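Local atomic coordinates of 3-Hydroxyacyl-CoA dehydrogenase (Ralstonia eutropha H16, PDB entry 4PZC), a protein that catalyses the NAD-dependent interconversion of (S)-3-hydroxybutyryl-CoA and acetoacetyl-CoA, as a member of the 3-hydroxyacyl-CoA dehydrogenase family. Residues 44-47 with 48-52; 119-123 with 124-128. All blocks are in the same frame, centred on the assembly; numbering follows the deposited sequence.

Contact 1 of 2, residues 44-47 with 48-52; sequences ATVA and SSLDR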
loop_
_atom_site.group_PDB
_atom_site.type_symbol
_atom_site.label_atom_id
_atom_site.label_comp_id
_atom_site.label_asym_id
_atom_site.label_seq_id
_atom_site.Cartn_x
_atom_site.Cartn_y
_atom_site.Cartn_z
ATOM N N ALA A 44 -14.794 -27.973 14.370
ATOM C CA ALA A 44 -14.857 -28.460 12.990
ATOM C C ALA A 44 -13.920 -27.696 12.059
ATOM O O ALA A 44 -13.259 -28.297 11.205
ATOM C CB ALA A 44 -16.276 -28.380 12.460
ATOM N N THR A 45 -13.868 -26.375 12.214
ATOM C CA THR A 45 -13.046 -25.545 11.325
ATOM C C THR A 45 -11.558 -25.717 11.640
ATOM O O THR A 45 -10.727 -25.692 10.734
ATOM C CB THR A 45 -13.415 -24.044 11.393
ATOM O OG1 THR A 45 -14.598 -23.870 12.180
ATOM C CG2 THR A 45 -13.619 -23.468 9.974
ATOM N N VAL A 46 -11.228 -25.893 12.915
ATOM C CA VAL A 46 -9.842 -26.138 13.313
ATOM C C VAL A 46 -9.442 -27.568 12.941
ATOM O O VAL A 46 -8.303 -27.822 12.535
ATOM C CB VAL A 46 -9.621 -25.856 14.815
ATOM C CG1 VAL A 46 -8.228 -26.283 15.272
ATOM C CG2 VAL A 46 -9.836 -24.377 15.088
ATOM N N ALA A 47 -10.387 -28.495 13.075
ATOM C CA ALA A 47 -10.224 -29.825 12.515
ATOM C C ALA A 47 -9.923 -29.696 11.017
ATOM O O ALA A 47 -8.770 -29.888 10.597
ATOM C CB ALA A 47 -11.471 -30.669 12.756
ATOM N N SER A 48 -10.944 -29.330 10.233
ATOM C CA SER A 48 -10.806 -29.130 8.777
ATOM C C SER A 48 -9.511 -28.384 8.412
ATOM O O SER A 48 -8.786 -28.773 7.500
ATOM C CB SER A 48 -12.032 -28.380 8.226
ATOM O OG SER A 48 -11.844 -27.980 6.871
ATOM N N SER A 49 -9.226 -27.321 9.148
ATOM C CA SER A 49 -8.024 -26.531 8.939
ATOM C C SER A 49 -6.734 -27.317 9.191
ATOM O O SER A 49 -5.773 -27.196 8.425
ATOM C CB SER A 49 -8.048 -25.302 9.843
ATOM O OG SER A 49 -6.766 -24.721 9.935
ATOM N N LEU A 50 -6.704 -28.092 10.271
ATOM C CA LEU A 50 -5.530 -28.911 10.592
ATOM C C LEU A 50 -5.330 -30.027 9.582
ATOM O O LEU A 50 -4.196 -30.331 9.210
ATOM C CB LEU A 50 -5.628 -29.486 12.006
ATOM C CG LEU A 50 -5.014 -28.648 13.139
ATOM C CD1 LEU A 50 -5.037 -27.150 12.874
ATOM C CD2 LEU A 50 -5.698 -28.939 14.466
ATOM N N ASP A 51 -6.432 -30.632 9.143
ATOM C CA ASP A 51 -6.384 -31.619 8.066
ATOM C C ASP A 51 -5.521 -31.068 6.933
ATOM O O ASP A 51 -4.524 -31.686 6.551
ATOM C CB ASP A 51 -7.791 -31.933 7.516
ATOM C CG ASP A 51 -8.709 -32.609 8.537
ATOM O OD1 ASP A 51 -8.218 -33.208 9.524
ATOM O OD2 ASP A 51 -9.939 -32.541 8.326
ATOM N N ARG A 52 -5.905 -29.897 6.423
ATOM C CA ARG A 52 -5.197 -29.244 5.313
ATOM C C ARG A 52 -3.697 -29.158 5.526
ATOM O O ARG A 52 -2.921 -29.430 4.609
ATOM C CB ARG A 52 -5.714 -27.824 5.087
ATOM C CG ARG A 52 -7.007 -27.726 4.304
ATOM C CD ARG A 52 -7.128 -26.339 3.686
ATOM N NE ARG A 52 -8.506 -25.972 3.353
ATOM C CZ ARG A 52 -9.454 -25.656 4.243
ATOM N NH1 ARG A 52 -9.203 -25.677 5.551
ATOM N NH2 ARG A 52 -10.674 -25.332 3.820
#
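With CG1 of Val46 anti to the backbone N (chi1 172°), this methyl is carried to the side of the helix from which Leu50 projects one turn later. The two side chains lie alongside each other and point the same way, Val46 CG1 resting 3.8 Å from Leu50 CD2, while Leu50 CD1 is slightly farther from the same methyl. Beneath this apolar pair the main chain closes regular i to i+4 bonds: Leu50 N donates to Val46 O at 2.8 Å, Asp51 N to Ala47 O at 2.9 Å, and Ser48 N to Ala44 O at 2.7 Å. Asp51 has CG beside its own backbone N (chi1 -65°), which brings the carboxylate back beside the carbonyl of Ala47, without bonding to it; its partner is Lys64, with which OD1 forms a salt bridge, tying helix 36-54 to the following helix 61-70. The hydroxyl of Ser49, a residue predicted to bind CoA, makes a weak hydrogen bond with Gln20 of helix 13-23. This stretch is plain alpha-helix within helix 36-54, which follows strand 28-32 in the Rossmann-type domain. Its buried side is set against helix 13-23, where Val46 touches Asn16 and Gln20, and Leu50 also packs on Gln20.

Contact 2 of 2, residues 119-123 with 124-128; sequences SSISI and TKLAA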
loop_
_atom_site.group_PDB
_atom_site.type_symbol
_atom_site.label_atom_id
_atom_site.label_comp_id
_atom_site.label_asym_id
_atom_site.label_seq_id
_atom_site.Cartn_x
_atom_site.Cartn_y
_atom_site.Cartn_z
ATOM N N SER A 119 -11.340 -4.219 15.631
ATOM C CA SER A 119 -10.719 -3.345 14.632
ATOM C C SER A 119 -10.996 -1.880 14.897
ATOM O O SER A 119 -10.190 -1.021 14.550
ATOM C CB SER A 119 -11.246 -3.677 13.258
ATOM O OG SER A 119 -12.440 -4.389 13.389
ATOM N N SER A 120 -12.123 -1.601 15.533
ATOM C CA SER A 120 -12.671 -0.257 15.562
ATOM C C SER A 120 -12.940 0.307 16.938
ATOM O O SER A 120 -12.915 1.522 17.095
ATOM C CB SER A 120 -13.983 -0.230 14.757
ATOM O OG SER A 120 -14.862 -1.286 15.143
ATOM N N ILE A 121 -13.190 -0.544 17.927
ATOM C CA ILE A 121 -13.743 -0.083 19.203
ATOM C C ILE A 121 -12.674 0.454 20.185
ATOM O O ILE A 121 -11.594 -0.144 20.363
ATOM C CB ILE A 121 -14.571 -1.190 19.888
ATOM C CG1 ILE A 121 -15.635 -1.802 18.933
ATOM C CG2 ILE A 121 -15.240 -0.645 21.147
ATOM C CD1 ILE A 121 -16.906 -0.986 18.738
ATOM N N SER A 122 -12.984 1.581 20.834
ATOM C CA SER A 122 -12.036 2.211 21.754
ATOM C C SER A 122 -11.692 1.320 22.950
ATOM O O SER A 122 -12.501 1.128 23.880
ATOM C CB SER A 122 -12.541 3.557 22.270
ATOM O OG SER A 122 -11.571 4.126 23.142
ATOM N N ILE A 123 -10.473 0.794 22.907
ATOM C CA ILE A 123 -9.922 -0.000 23.994
ATOM C C ILE A 123 -10.081 0.721 25.312
ATOM O O ILE A 123 -10.469 0.107 26.299
ATOM C CB ILE A 123 -8.413 -0.314 23.745
ATOM C CG1 ILE A 123 -8.237 -1.148 22.435
ATOM C CG2 ILE A 123 -7.752 -0.981 24.958
ATOM C CD1 ILE A 123 -9.204 -2.315 22.246
ATOM N N THR A 124 -9.786 2.014 25.330
ATOM C CA THR A 124 -9.921 2.807 26.543
ATOM C C THR A 124 -11.334 2.917 27.031
ATOM O O THR A 124 -11.580 2.869 28.228
ATOM C CB THR A 124 -9.360 4.204 26.332
ATOM O OG1 THR A 124 -7.947 4.082 26.240
ATOM C CG2 THR A 124 -9.704 5.155 27.483
ATOM N N LYS A 125 -12.281 3.046 26.118
ATOM C CA LYS A 125 -13.697 3.039 26.514
ATOM C C LYS A 125 -14.095 1.666 27.073
ATOM O O LYS A 125 -14.832 1.595 28.071
ATOM C CB LYS A 125 -14.601 3.449 25.352
ATOM C CG LYS A 125 -15.898 4.091 25.802
ATOM C CD LYS A 125 -16.546 4.856 24.652
ATOM C CE LYS A 125 -16.780 6.326 25.007
ATOM N NZ LYS A 125 -17.065 7.135 23.790
ATOM N N LEU A 126 -13.587 0.591 26.468
ATOM C CA LEU A 126 -13.874 -0.748 26.977
ATOM C C LEU A 126 -13.224 -1.023 28.319
ATOM O O LEU A 126 -13.923 -1.214 29.311
ATOM C CB LEU A 126 -13.472 -1.813 25.978
ATOM C CG LEU A 126 -14.375 -1.801 24.756
ATOM C CD1 LEU A 126 -13.849 -2.741 23.680
ATOM C CD2 LEU A 126 -15.803 -2.141 25.177
ATOM N N ALA A 127 -11.896 -1.038 28.359
ATOM C CA ALA A 127 -11.158 -1.108 29.622
ATOM C C ALA A 127 -11.888 -0.473 30.824
ATOM O O ALA A 127 -11.920 -1.054 31.911
ATOM C CB ALA A 127 -9.790 -0.453 29.458
ATOM N N ALA A 128 -12.460 0.716 30.646
ATOM C CA ALA A 128 -13.116 1.410 31.776
ATOM C C ALA A 128 -14.418 0.761 32.260
ATOM O O ALA A 128 -14.896 1.124 33.334
ATOM C CB ALA A 128 -13.364 2.880 31.444
#
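Thr124, in the first turn of helix 123-127, brings its CB to 3.9 Å from Ser122 OG, and its own hydroxyl is engaged elsewhere, in a hydrogen bond with the backbone N of Leu157. Lys125 follows with the capping bond at the start of the helix: its N-H reaches Ser122 OG over 3.2 Å at an N-H...O angle of 160°. Ser122 thus occupies the N-cap. Its OG lies anti to its backbone N (chi1 -179°), a setting that swings the hydroxyl round to meet an amide of the first turn. The same OG is also hydrogen-bonded to Asn183 ND2, and Asn183 OD1 takes the N-H of Ile123, so one amide side chain holds both the cap residue and the residue after it. Lys125 CB also packs against Ser122 CB, 3.7 Å away. This capped turn follows strand 113-117 of the Rossmann-type NAD-binding domain; the intervening loop contains Ser119, predicted to contact both NAD and CoA. At Leu126 the backbone N bonds to Ser122 O at 2.9 Å, and the side chain doubles back toward the loop. Leu126 CD1 meets Ile121 CG2 at 3.6 Å, the two side chains crossing at about a right angle, and Tyr94 of helix 94-107 touches both of them. Phe136 of strand 136-141 packs on Leu126 as well as on Ile123. Ala127 N donates the next helical bond, to Ile123 O at 2.8 Å. Beyond it, Ala128 N makes a weak bond back to Thr124 O.

How the contacts relate
Contact 1 and contact 2 belong to the same NAD-binding domain but lie on opposite sides of the chain's centre, with centres about 32 Å apart and nearest atoms about 19 Å apart. They do not touch, and each probably lies beside a different part of the NAD and CoA region, neither ligand being bound to this chain. Each contributes one serine predicted to bind CoA, Ser49 and Ser119. In contact 1 the side chain of Thr45 is about 7 Å from that of Thr13, an NAD-binding residue. In contact 2 the side chain of Ile121 is about 4 Å from that of the NAD-binding residue Glu92, while Ser119 touches His140, which is predicted to be important for catalysis.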